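Local atomic coordinates of Ro sixty-related protein, RSR (Deinococcus radiodurans, PDB entry 2NVO), a protein that binds several small RNAs that accumulate during recovery from ultraviolet irradiation and contributes to the resistance of the bacterium to that radiation. Residues A164-L169 with S217-V222; T500-A505 with M512-G517; R301-A306 with V344-E349; D79-L84 with A116-A121. All coordinates share one frame; numbering follows the deposited sequence.

In the fold
Contacts 1, 3 and 4 join parts of the helical-repeat TROVE horseshoe, whereas contact 2 lies in the VWFA-like domain that closes it into a ring. The spacings fit such a ring: the centres of contacts 3 and 4 are 48 Å apart and those of contacts 1 and 2 are 45 Å apart, each pair on opposite sides of the centre of the chain. Contacts 1 and 4 come nearest, with about 16 Å between closest atoms, so no two touch. Contact 1 falls within residues 131-277, the RNA-binding region by similarity. In contact 2, the side chain of Phe502 is about 13 Å from the bound calcium ion.

Contact 1 of 4, residues A164-L169 with S217-V222; sequences ADVDKL and SPALRV
Val166 and Ala219 carry the apolar part of this contact, each in the first turn of its own helix. The CB of Ala219 lies 3.4 Å from CG2 of Val166, and also approaches the Val166 backbone, 3.6 Å from its O. With CG1 of Val166 between the backbone N and the carbonyl carbon (chi1 61°), CG2 stands opposite the backbone N across the CA-CB bond and is the branch that meets the alanine. The same methyl reaches CB of Ser217 more loosely, at 4.5 Å. Closest backbone approach is between the CA atoms of Asp167 and Ala219, 5.7 Å apart, a spacing compatible with the small alanine side chain at this point.

Polar groups contribute proximity only. Asp167 lies at the margin, its OD1 4.4 Å from both O of Ser217 and CB of Ala219. Within 164-169, Asp165 is the N-cap of helix 166-175: its OD1 accepts from Lys168 N at 2.8 Å, nearly in line with the C-O bond and with an N-H...O angle of 162°, while Asp167 N adds a weak bond to the same oxygen.

Helix 198-209 borders both partners, touching Val166 through Arg200 and Ser217 through Ala199. The contact joins the starts of helices 166-175 and 219-229 in the HEAT-like array of the TROVE horseshoe, in a region probably involved in RNA binding. The chemistry implies a small apolar touch, burying 134 Å² with no hydrogen bond between the segments, while capping stabilises one helix start from within.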
loop_
_atom_site.group_PDB
_atom_site.type_symbol
_atom_site.label_atom_id
_atom_site.label_comp_id
_atom_site.label_asym_id
_atom_site.label_seq_id
_atom_site.Cartn_x
_atom_site.Cartn_y
_atom_site.Cartn_z
ATOM N N ALA A 164 -1.338 -22.233 -13.792
ATOM C CA ALA A 164 -1.632 -20.921 -14.362
ATOM C C ALA A 164 -2.100 -21.009 -15.812
ATOM O O ALA A 164 -1.493 -21.712 -16.623
ATOM C CB ALA A 164 -0.395 -20.018 -14.264
ATOM N N ASP A 165 -3.152 -20.266 -16.150
ATOM C CA ASP A 165 -3.682 -20.294 -17.515
ATOM C C ASP A 165 -2.778 -19.561 -18.509
ATOM O O ASP A 165 -1.894 -18.795 -18.120
ATOM C CB ASP A 165 -5.150 -19.816 -17.571
ATOM C CG ASP A 165 -5.300 -18.332 -17.929
ATOM O OD1 ASP A 165 -4.457 -17.502 -17.527
ATOM O OD2 ASP A 165 -6.299 -17.995 -18.606
ATOM N N VAL A 166 -2.996 -19.818 -19.794
ATOM C CA VAL A 166 -2.119 -19.312 -20.842
ATOM C C VAL A 166 -2.024 -17.773 -20.833
ATOM O O VAL A 166 -1.030 -17.195 -21.292
ATOM C CB VAL A 166 -2.555 -19.848 -22.232
ATOM C CG1 VAL A 166 -3.984 -19.401 -22.563
ATOM C CG2 VAL A 166 -1.572 -19.424 -23.319
ATOM N N ASP A 167 -3.043 -17.114 -20.289
ATOM C CA ASP A 167 -3.059 -15.653 -20.222
ATOM C C ASP A 167 -2.196 -15.128 -19.069
ATOM O O ASP A 167 -1.470 -14.144 -19.228
ATOM C CB ASP A 167 -4.494 -15.135 -20.115
ATOM C CG ASP A 167 -5.377 -15.630 -21.257
ATOM O OD1 ASP A 167 -4.991 -15.471 -22.436
ATOM O OD2 ASP A 167 -6.455 -16.185 -20.971
ATOM N N LYS A 168 -2.270 -15.782 -17.914
ATOM C CA LYS A 168 -1.413 -15.408 -16.794
ATOM C C LYS A 168 0.046 -15.727 -17.104
ATOM O O LYS A 168 0.952 -14.978 -16.728
ATOM C CB LYS A 168 -1.826 -16.106 -15.502
ATOM C CG LYS A 168 -0.765 -15.972 -14.415
ATOM C CD LYS A 168 -1.058 -16.806 -13.175
ATOM C CE LYS A 168 -1.834 -16.018 -12.134
ATOM N NZ LYS A 168 -1.744 -16.660 -10.791
ATOM N N LEU A 169 0.276 -16.839 -17.793
ATOM C CA LEU A 169 1.638 -17.213 -18.140
ATOM C C LEU A 169 2.252 -16.194 -19.091
ATOM O O LEU A 169 3.411 -15.792 -18.920
ATOM C CB LEU A 169 1.692 -18.613 -18.753
ATOM C CG LEU A 169 1.547 -19.786 -17.782
ATOM C CD1 LEU A 169 1.866 -21.096 -18.500
ATOM C CD2 LEU A 169 2.441 -19.611 -16.550
ATOM N N SER A 217 -3.554 -18.454 -29.637
ATOM C CA SER A 217 -4.272 -18.316 -28.368
ATOM C C SER A 217 -4.231 -16.889 -27.854
ATOM O O SER A 217 -4.324 -16.670 -26.644
ATOM C CB SER A 217 -3.655 -19.228 -27.301
ATOM O OG SER A 217 -3.085 -20.410 -27.854
ATOM N N PRO A 218 -4.165 -15.915 -28.784
ATOM C CA PRO A 218 -3.619 -14.554 -28.689
ATOM C C PRO A 218 -2.769 -14.237 -27.451
ATOM O O PRO A 218 -2.508 -13.058 -27.174
ATOM C CB PRO A 218 -4.886 -13.687 -28.730
ATOM C CG PRO A 218 -5.783 -14.476 -29.731
ATOM C CD PRO A 218 -5.259 -15.923 -29.769
ATOM N N ALA A 219 -2.319 -15.270 -26.743
ATOM C CA ALA A 219 -1.403 -15.121 -25.624
ATOM C C ALA A 219 -0.046 -14.853 -26.243
ATOM O O ALA A 219 0.724 -14.034 -25.747
ATOM C CB ALA A 219 -1.373 -16.394 -24.809
ATOM N N LEU A 220 0.228 -15.534 -27.352
ATOM C CA LEU A 220 1.443 -15.294 -28.109
ATOM C C LEU A 220 1.374 -13.921 -28.736
ATOM O O LEU A 220 2.398 -13.286 -28.986
ATOM C CB LEU A 220 1.604 -16.332 -29.210
ATOM C CG LEU A 220 1.566 -17.788 -28.769
ATOM C CD1 LEU A 220 2.040 -18.671 -29.902
ATOM C CD2 LEU A 220 2.417 -18.000 -27.524
ATOM N N ARG A 221 0.151 -13.483 -29.009
ATOM C CA ARG A 221 -0.079 -12.184 -29.607
ATOM C C ARG A 221 0.525 -11.115 -28.710
ATOM O O ARG A 221 1.342 -10.312 -29.159
ATOM C CB ARG A 221 -1.577 -11.949 -29.803
ATOM C CG ARG A 221 -1.914 -10.961 -30.906
ATOM C CD ARG A 221 -3.399 -11.002 -31.238
ATOM N NE ARG A 221 -3.833 -12.350 -31.600
ATOM C CZ ARG A 221 -4.029 -12.765 -32.849
ATOM N NH1 ARG A 221 -3.840 -11.937 -33.870
ATOM N NH2 ARG A 221 -4.421 -14.013 -33.076
ATOM N N VAL A 222 0.142 -11.120 -27.436
ATOM C CA VAL A 222 0.694 -10.151 -26.493
ATOM C C VAL A 222 2.210 -10.297 -26.412
ATOM O O VAL A 222 2.929 -9.312 -26.257
ATOM C CB VAL A 222 0.064 -10.257 -25.082
ATOM C CG1 VAL A 222 -1.446 -10.370 -25.188
ATOM C CG2 VAL A 222 0.637 -11.432 -24.315
#

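Contact 2 of 4, residues T500-A505 with M512-G517; sequences TEFSIA and MLDVVG
Ala505 and Met512 come together at one end of two segments whose end-to-end directions differ by 179°, with their CA atoms 4.9 Å apart; at the other end CG1 of Val516 touches the backbone O of Thr500. Residues 500-505 form an irregular loop rather than a strand, and the cross-segment hydrogen bonds run from its backbone to the Asp514 carboxylate.

Asp514 OD2 accepts from Ile504 N at 2.8 Å through its syn lone pair, with an N-H...O angle of 168°. A second bond, 3.1 Å from Ala505 N to the same OD2, enters on the syn side but tilted out of the carboxylate plane; Ala505 N also makes a weak bond to OD1. The two consecutive amides thus restrict rotation of this buried carboxylate, and a water lies within hydrogen-bonding distance of both OD2 and Phe502 O.

In this VWFA-like domain, strand 512-517 runs parallel between strands 56-59 and 491-496. Met512, Asp514 and Val516 point toward the loop and Leu513 and Val515 away, so the loop covers one face of the strand. Ile504 comes about 8 Å, side chain to side chain, from Thr441, a divalent-metal ligand by similarity.

Phe502 CG lies between its backbone N and carbonyl carbon, and the ring reaches the strand with its plane turned 42° from that of the Asp514 carboxylate. Val515 O meets the ring at its edge, 3.6 Å from CZ, and CG2 of Val516 approaches obliquely, 3.8 Å from CE2. Beyond Asp514, Ala505 CB sits 3.6 Å from Met512 CB; the methionine chain bends at its sulfur and carries CE to within 3.4 Å of Ile504 O.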
loop_
_atom_site.group_PDB
_atom_site.type_symbol
_atom_site.label_atom_id
_atom_site.label_comp_id
_atom_site.label_asym_id
_atom_site.label_seq_id
_atom_site.Cartn_x
_atom_site.Cartn_y
_atom_site.Cartn_z
ATOM N N THR A 500 11.236 8.792 11.380
ATOM C CA THR A 500 12.002 7.656 10.871
ATOM C C THR A 500 12.047 6.578 11.964
ATOM O O THR A 500 12.102 5.386 11.673
ATOM C CB THR A 500 13.436 8.068 10.430
ATOM O OG1 THR A 500 14.099 8.684 11.522
ATOM C CG2 THR A 500 13.386 9.066 9.272
ATOM N N GLU A 501 11.972 7.005 13.223
ATOM C CA GLU A 501 11.964 6.076 14.349
ATOM C C GLU A 501 11.512 6.744 15.660
ATOM O O GLU A 501 11.939 7.853 15.990
ATOM C CB GLU A 501 13.355 5.456 14.531
ATOM C CG GLU A 501 13.383 4.279 15.498
ATOM C CD GLU A 501 12.465 3.141 15.061
ATOM O OE1 GLU A 501 12.784 2.468 14.060
ATOM O OE2 GLU A 501 11.414 2.917 15.709
ATOM N N PHE A 502 10.615 6.072 16.373
ATOM C CA PHE A 502 10.229 6.437 17.733
ATOM C C PHE A 502 9.596 5.203 18.348
ATOM O O PHE A 502 9.297 4.255 17.643
ATOM C CB PHE A 502 9.272 7.636 17.755
ATOM C CG PHE A 502 7.922 7.368 17.118
ATOM C CD1 PHE A 502 6.840 6.951 17.892
ATOM C CD2 PHE A 502 7.739 7.546 15.761
ATOM C CE1 PHE A 502 5.594 6.718 17.322
ATOM C CE2 PHE A 502 6.501 7.318 15.177
ATOM C CZ PHE A 502 5.423 6.904 15.956
ATOM N N SER A 503 9.430 5.176 19.662
ATOM C CA SER A 503 8.778 4.023 20.274
ATOM C C SER A 503 7.929 4.415 21.481
ATOM O O SER A 503 8.426 4.963 22.474
ATOM C CB SER A 503 9.785 2.922 20.626
ATOM O OG SER A 503 10.738 3.386 21.554
ATOM N N ILE A 504 6.637 4.133 21.362
ATOM C CA ILE A 504 5.655 4.472 22.386
ATOM C C ILE A 504 4.882 3.219 22.713
ATOM O O ILE A 504 4.672 2.894 23.880
ATOM C CB ILE A 504 4.653 5.506 21.864
ATOM C CG1 ILE A 504 5.381 6.783 21.411
ATOM C CG2 ILE A 504 3.569 5.787 22.912
ATOM C CD1 ILE A 504 5.348 7.924 22.381
ATOM N N ALA A 505 4.458 2.520 21.664
ATOM C CA ALA A 505 3.739 1.264 21.807
ATOM C C ALA A 505 4.562 0.230 22.567
ATOM O O ALA A 505 5.727 -0.014 22.246
ATOM C CB ALA A 505 3.336 0.710 20.436
ATOM N N MET A 512 -1.786 -1.010 21.413
ATOM C CA MET A 512 -0.991 0.133 20.969
ATOM C C MET A 512 -0.357 -0.102 19.607
ATOM O O MET A 512 0.128 -1.195 19.316
ATOM C CB MET A 512 0.130 0.433 21.973
ATOM C CG MET A 512 -0.371 0.663 23.375
ATOM S SD MET A 512 0.960 0.923 24.568
ATOM C CE MET A 512 1.269 2.679 24.395
ATOM N N LEU A 513 -0.325 0.947 18.795
ATOM C CA LEU A 513 0.284 0.869 17.466
ATOM C C LEU A 513 1.048 2.158 17.186
ATOM O O LEU A 513 0.502 3.240 17.370
ATOM C CB LEU A 513 -0.801 0.712 16.400
ATOM C CG LEU A 513 -0.277 0.709 14.957
ATOM C CD1 LEU A 513 0.492 -0.557 14.723
ATOM C CD2 LEU A 513 -1.428 0.845 13.942
ATOM N N ASP A 514 2.294 2.032 16.748
ATOM C CA ASP A 514 3.080 3.171 16.274
ATOM C C ASP A 514 3.133 3.088 14.753
ATOM O O ASP A 514 3.459 2.036 14.189
ATOM C CB ASP A 514 4.518 3.100 16.807
ATOM C CG ASP A 514 4.625 3.418 18.285
ATOM O OD1 ASP A 514 3.655 3.940 18.878
ATOM O OD2 ASP A 514 5.700 3.166 18.860
ATOM N N VAL A 515 2.810 4.192 14.093
ATOM C CA VAL A 515 2.936 4.300 12.649
ATOM C C VAL A 515 4.070 5.269 12.393
ATOM O O VAL A 515 3.980 6.459 12.723
ATOM C CB VAL A 515 1.671 4.868 12.020
ATOM C CG1 VAL A 515 1.840 5.024 10.486
ATOM C CG2 VAL A 515 0.451 3.990 12.382
ATOM N N VAL A 516 5.139 4.750 11.809
ATOM C CA VAL A 516 6.346 5.530 11.586
ATOM C C VAL A 516 6.361 5.944 10.117
ATOM O O VAL A 516 6.500 5.111 9.229
ATOM C CB VAL A 516 7.600 4.693 11.909
ATOM C CG1 VAL A 516 8.874 5.544 11.764
ATOM C CG2 VAL A 516 7.500 4.132 13.319
ATOM N N GLY A 517 6.214 7.235 9.871
ATOM C CA GLY A 517 6.019 7.737 8.524
ATOM C C GLY A 517 4.570 7.589 8.109
ATOM O O GLY A 517 3.671 7.397 8.941
HETATM O O HOH W 1 7.624 1.868 17.431
HETATM O O HOH W 2 7.461 0.503 20.158
#

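Contact 3 of 4, residues R301-A306 with V344-E349; sequences RLTDPA and VDALEE
Leu302 and Leu347 make the apolar part of the contact, their side chains set at a slant to one another. Leu302 CD1 lies 3.9 Å from Leu347 CD2, and its other methyl, CD2, is 4.0 Å from that same carbon. Ala346 borders this pair more loosely, its CB 4.4 Å from Leu302 CD1.

Thr303 makes the mixed contacts. Its CG2 reaches Ala346 O at 3.5 Å and Glu349 CD at 3.7 Å, while the extended glutamate chain passes at about a right angle to the threonine side chain. Thr303 OG1 lies between the backbone N and the carbonyl carbon (chi1 57°) and hydrogen-bonds with Ile299 O, in the last turn of the helix that Thr303 has just left; this sets CG2 beside the backbone N as the branch that meets the glutamate.

Polar linkage between the segments is through water: one molecule donates to Thr303 O at 3.0 Å and to Glu349 OE2 at 3.2 Å, bridging a backbone carbonyl near a helix end to an exposed carboxylate.

Helix 271-283 extends the apolar surface, with Leu271 against Leu302 and Leu275 and Leu278 against Leu347. The arrangement, a helix end and turn packed on the middle of helix 341-354, belongs to the HEAT-like helical array of the TROVE horseshoe.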
loop_
_atom_site.group_PDB
_atom_site.type_symbol
_atom_site.label_atom_id
_atom_site.label_comp_id
_atom_site.label_asym_id
_atom_site.label_seq_id
_atom_site.Cartn_x
_atom_site.Cartn_y
_atom_site.Cartn_z
ATOM N N ARG A 301 -13.494 11.748 -15.828
ATOM C CA ARG A 301 -13.030 10.507 -15.221
ATOM C C ARG A 301 -12.651 10.693 -13.744
ATOM O O ARG A 301 -12.924 9.835 -12.921
ATOM C CB ARG A 301 -11.853 9.944 -16.011
ATOM C CG ARG A 301 -12.187 9.720 -17.477
ATOM C CD ARG A 301 -10.959 9.340 -18.256
ATOM N NE ARG A 301 -10.352 8.146 -17.682
ATOM C CZ ARG A 301 -9.412 7.432 -18.284
ATOM N NH1 ARG A 301 -8.981 7.785 -19.490
ATOM N NH2 ARG A 301 -8.910 6.364 -17.685
ATOM N N LEU A 302 -12.026 11.825 -13.431
ATOM C CA LEU A 302 -11.519 12.093 -12.088
ATOM C C LEU A 302 -12.640 12.258 -11.072
ATOM O O LEU A 302 -12.450 12.020 -9.877
ATOM C CB LEU A 302 -10.663 13.362 -12.099
ATOM C CG LEU A 302 -9.327 13.240 -12.822
ATOM C CD1 LEU A 302 -8.593 14.571 -12.806
ATOM C CD2 LEU A 302 -8.516 12.137 -12.157
ATOM N N THR A 303 -13.806 12.686 -11.547
ATOM C CA THR A 303 -14.926 12.971 -10.663
ATOM C C THR A 303 -16.095 12.014 -10.887
ATOM O O THR A 303 -17.199 12.272 -10.437
ATOM C CB THR A 303 -15.442 14.404 -10.844
ATOM O OG1 THR A 303 -15.823 14.611 -12.212
ATOM C CG2 THR A 303 -14.370 15.426 -10.453
ATOM N N ASP A 304 -15.841 10.920 -11.588
ATOM C CA ASP A 304 -16.869 9.903 -11.826
ATOM C C ASP A 304 -17.083 9.084 -10.552
ATOM O O ASP A 304 -16.213 8.318 -10.157
ATOM C CB ASP A 304 -16.422 9.001 -12.973
ATOM C CG ASP A 304 -17.480 7.967 -13.368
ATOM O OD1 ASP A 304 -17.317 7.314 -14.412
ATOM O OD2 ASP A 304 -18.460 7.809 -12.635
ATOM N N PRO A 305 -18.242 9.253 -9.897
ATOM C CA PRO A 305 -18.480 8.578 -8.617
ATOM C C PRO A 305 -18.370 7.064 -8.715
ATOM O O PRO A 305 -17.834 6.424 -7.811
ATOM C CB PRO A 305 -19.911 9.001 -8.264
ATOM C CG PRO A 305 -20.078 10.315 -8.942
ATOM C CD PRO A 305 -19.341 10.171 -10.243
ATOM N N ALA A 306 -18.857 6.497 -9.813
ATOM C CA ALA A 306 -18.804 5.057 -10.001
ATOM C C ALA A 306 -17.372 4.566 -10.196
ATOM O O ALA A 306 -17.015 3.472 -9.776
ATOM C CB ALA A 306 -19.684 4.646 -11.182
ATOM N N VAL A 344 -6.641 20.444 -11.575
ATOM C CA VAL A 344 -6.347 20.605 -10.152
ATOM C C VAL A 344 -7.639 20.750 -9.367
ATOM O O VAL A 344 -7.820 20.127 -8.323
ATOM C CB VAL A 344 -5.458 21.830 -9.899
ATOM C CG1 VAL A 344 -5.449 22.171 -8.409
ATOM C CG2 VAL A 344 -4.056 21.560 -10.413
ATOM N N ASP A 345 -8.551 21.562 -9.895
ATOM C CA ASP A 345 -9.867 21.763 -9.289
ATOM C C ASP A 345 -10.656 20.469 -9.173
ATOM O O ASP A 345 -11.332 20.230 -8.179
ATOM C CB ASP A 345 -10.704 22.740 -10.120
ATOM C CG ASP A 345 -10.412 24.192 -9.806
ATOM O OD1 ASP A 345 -9.812 24.479 -8.746
ATOM O OD2 ASP A 345 -10.799 25.050 -10.631
ATOM N N ALA A 346 -10.620 19.653 -10.218
ATOM C CA ALA A 346 -11.409 18.425 -10.233
ATOM C C ALA A 346 -10.876 17.451 -9.184
ATOM O O ALA A 346 -11.616 16.637 -8.615
ATOM C CB ALA A 346 -11.353 17.798 -11.594
ATOM N N LEU A 347 -9.571 17.512 -8.968
ATOM C CA LEU A 347 -8.930 16.678 -7.952
ATOM C C LEU A 347 -9.382 17.066 -6.544
ATOM O O LEU A 347 -9.470 16.217 -5.653
ATOM C CB LEU A 347 -7.416 16.721 -8.115
ATOM C CG LEU A 347 -6.942 15.983 -9.371
ATOM C CD1 LEU A 347 -5.506 16.335 -9.666
ATOM C CD2 LEU A 347 -7.100 14.487 -9.214
ATOM N N GLU A 348 -9.698 18.339 -6.348
ATOM C CA GLU A 348 -10.267 18.775 -5.080
ATOM C C GLU A 348 -11.651 18.189 -4.901
ATOM O O GLU A 348 -12.046 17.856 -3.787
ATOM C CB GLU A 348 -10.290 20.302 -4.965
ATOM C CG GLU A 348 -8.930 20.883 -4.625
ATOM C CD GLU A 348 -8.832 22.382 -4.855
ATOM O OE1 GLU A 348 -9.729 23.124 -4.407
ATOM O OE2 GLU A 348 -7.841 22.818 -5.480
ATOM N N GLU A 349 -12.383 18.042 -6.006
ATOM C CA GLU A 349 -13.695 17.420 -5.958
ATOM C C GLU A 349 -13.604 15.914 -5.725
ATOM O O GLU A 349 -14.396 15.358 -4.974
ATOM C CB GLU A 349 -14.499 17.710 -7.245
ATOM C CG GLU A 349 -15.923 17.166 -7.184
ATOM C CD GLU A 349 -16.738 17.431 -8.454
ATOM O OE1 GLU A 349 -16.382 18.351 -9.212
ATOM O OE2 GLU A 349 -17.740 16.717 -8.678
HETATM O O HOH W 3 -19.323 14.269 -9.935
#

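Contact 4 of 4, residues D79-L84 with A116-A121; sequences DAALAL and AADRKA
Asp118 turns its carboxylate toward Ala80 and Ala81 with CG beside its own backbone N and opposite the carbonyl carbon, chi1 -73°. The two oxygens divide the alanines: OD2 lies 3.8 Å from Ala80 CB and OD1 3.7 Å from Ala81 CB. These are contacts of oxygen with methyl, and no hydrogen bond crosses the segments. Leu84 has chi1 at -140°, away from the staggered positions, and its CD1 reaches Ala121 CB at 3.5 Å, closer than usual for two carbons.

Small residues at the interface accompany a near-parallel arrangement of the helices: the axes of the short segments 80-84 and 116-121 differ by 18° and approach to 9.7 Å. Asp79 caps the start of the first helix, its OD1 accepting from Leu82 N at 3.0 Å from above the carboxylate plane. That oxygen is 5.9 Å from Asp118 OD2, so the two acidic groups might disfavour each other mildly.

Helix 100-112, which lies between these two helices in the chain, packs against the first through Ile109 on Ala80, Ala83 and Leu84, with Leu106 also on Leu84. On the second helix, Arg119 and Lys120 touch Leu152, carrying the packing on to helix 151-163, further along the HEAT-like TROVE horseshoe.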
loop_
_atom_site.group_PDB
_atom_site.type_symbol
_atom_site.label_atom_id
_atom_site.label_comp_id
_atom_site.label_asym_id
_atom_site.label_seq_id
_atom_site.Cartn_x
_atom_site.Cartn_y
_atom_site.Cartn_z
ATOM N N ASP A 79 4.350 -25.457 15.718
ATOM C CA ASP A 79 3.045 -25.723 15.111
ATOM C C ASP A 79 2.941 -25.118 13.704
ATOM O O ASP A 79 2.264 -24.107 13.494
ATOM C CB ASP A 79 1.922 -25.200 16.016
ATOM C CG ASP A 79 0.529 -25.609 15.538
ATOM O OD1 ASP A 79 0.393 -26.143 14.412
ATOM O OD2 ASP A 79 -0.441 -25.385 16.296
ATOM N N ALA A 80 3.610 -25.753 12.748
ATOM C CA ALA A 80 3.587 -25.309 11.358
ATOM C C ALA A 80 2.171 -25.296 10.785
ATOM O O ALA A 80 1.861 -24.508 9.886
ATOM C CB ALA A 80 4.495 -26.183 10.508
ATOM N N ALA A 81 1.307 -26.163 11.304
ATOM C CA ALA A 81 -0.056 -26.260 10.791
ATOM C C ALA A 81 -0.868 -24.996 11.064
ATOM O O ALA A 81 -1.619 -24.533 10.207
ATOM C CB ALA A 81 -0.764 -27.497 11.355
ATOM N N LEU A 82 -0.737 -24.439 12.260
ATOM C CA LEU A 82 -1.492 -23.234 12.564
ATOM C C LEU A 82 -0.809 -22.022 11.925
ATOM O O LEU A 82 -1.477 -21.103 11.458
ATOM C CB LEU A 82 -1.704 -23.057 14.075
ATOM C CG LEU A 82 -1.038 -21.921 14.852
ATOM C CD1 LEU A 82 -2.011 -21.329 15.843
ATOM C CD2 LEU A 82 0.212 -22.393 15.560
ATOM N N ALA A 83 0.522 -22.040 11.890
ATOM C CA ALA A 83 1.278 -21.016 11.177
ATOM C C ALA A 83 0.706 -20.885 9.774
ATOM O O ALA A 83 0.480 -19.786 9.281
ATOM C CB ALA A 83 2.752 -21.384 11.120
ATOM N N LEU A 84 0.439 -22.029 9.150
ATOM C CA LEU A 84 -0.076 -22.076 7.788
ATOM C C LEU A 84 -1.532 -21.613 7.708
ATOM O O LEU A 84 -1.914 -20.913 6.771
ATOM C CB LEU A 84 0.026 -23.499 7.254
ATOM C CG LEU A 84 0.454 -23.739 5.805
ATOM C CD1 LEU A 84 -0.186 -25.024 5.287
ATOM C CD2 LEU A 84 0.106 -22.574 4.903
ATOM N N ALA A 116 6.187 -33.590 7.035
ATOM C CA ALA A 116 6.101 -33.628 5.586
ATOM C C ALA A 116 4.740 -33.148 5.106
ATOM O O ALA A 116 4.631 -32.535 4.053
ATOM C CB ALA A 116 6.387 -35.041 5.074
ATOM N N ALA A 117 3.702 -33.433 5.881
ATOM C CA ALA A 117 2.354 -33.007 5.526
ATOM C C ALA A 117 2.233 -31.483 5.578
ATOM O O ALA A 117 1.458 -30.883 4.837
ATOM C CB ALA A 117 1.337 -33.651 6.456
ATOM N N ASP A 118 3.000 -30.866 6.471
ATOM C CA ASP A 118 2.983 -29.413 6.626
ATOM C C ASP A 118 3.794 -28.723 5.523
ATOM O O ASP A 118 3.310 -27.799 4.876
ATOM C CB ASP A 118 3.485 -29.020 8.018
ATOM C CG ASP A 118 2.475 -29.330 9.109
ATOM O OD1 ASP A 118 1.264 -29.320 8.820
ATOM O OD2 ASP A 118 2.885 -29.574 10.260
ATOM N N ARG A 119 5.020 -29.184 5.304
ATOM C CA ARG A 119 5.811 -28.710 4.176
ATOM C C ARG A 119 5.025 -28.845 2.877
ATOM O O ARG A 119 5.105 -27.990 1.999
ATOM C CB ARG A 119 7.132 -29.478 4.072
ATOM C CG ARG A 119 8.081 -29.246 5.235
ATOM C CD ARG A 119 9.488 -29.761 4.926
ATOM N NE ARG A 119 9.496 -31.182 4.576
ATOM C CZ ARG A 119 9.857 -32.162 5.401
ATOM N NH1 ARG A 119 10.255 -31.888 6.638
ATOM N NH2 ARG A 119 9.829 -33.423 4.985
ATOM N N LYS A 120 4.263 -29.924 2.760
ATOM C CA LYS A 120 3.526 -30.209 1.538
ATOM C C LYS A 120 2.327 -29.280 1.378
ATOM O O LYS A 120 2.022 -28.822 0.272
ATOM C CB LYS A 120 3.074 -31.681 1.512
ATOM C CG LYS A 120 4.182 -32.665 1.129
ATOM C CD LYS A 120 3.660 -34.098 0.940
ATOM C CE LYS A 120 3.373 -34.788 2.274
ATOM N NZ LYS A 120 2.505 -35.983 2.101
ATOM N N ALA A 121 1.647 -29.016 2.488
ATOM C CA ALA A 121 0.492 -28.126 2.491
ATOM C C ALA A 121 0.907 -26.689 2.157
ATOM O O ALA A 121 0.191 -25.974 1.452
ATOM C CB ALA A 121 -0.218 -28.186 3.835
#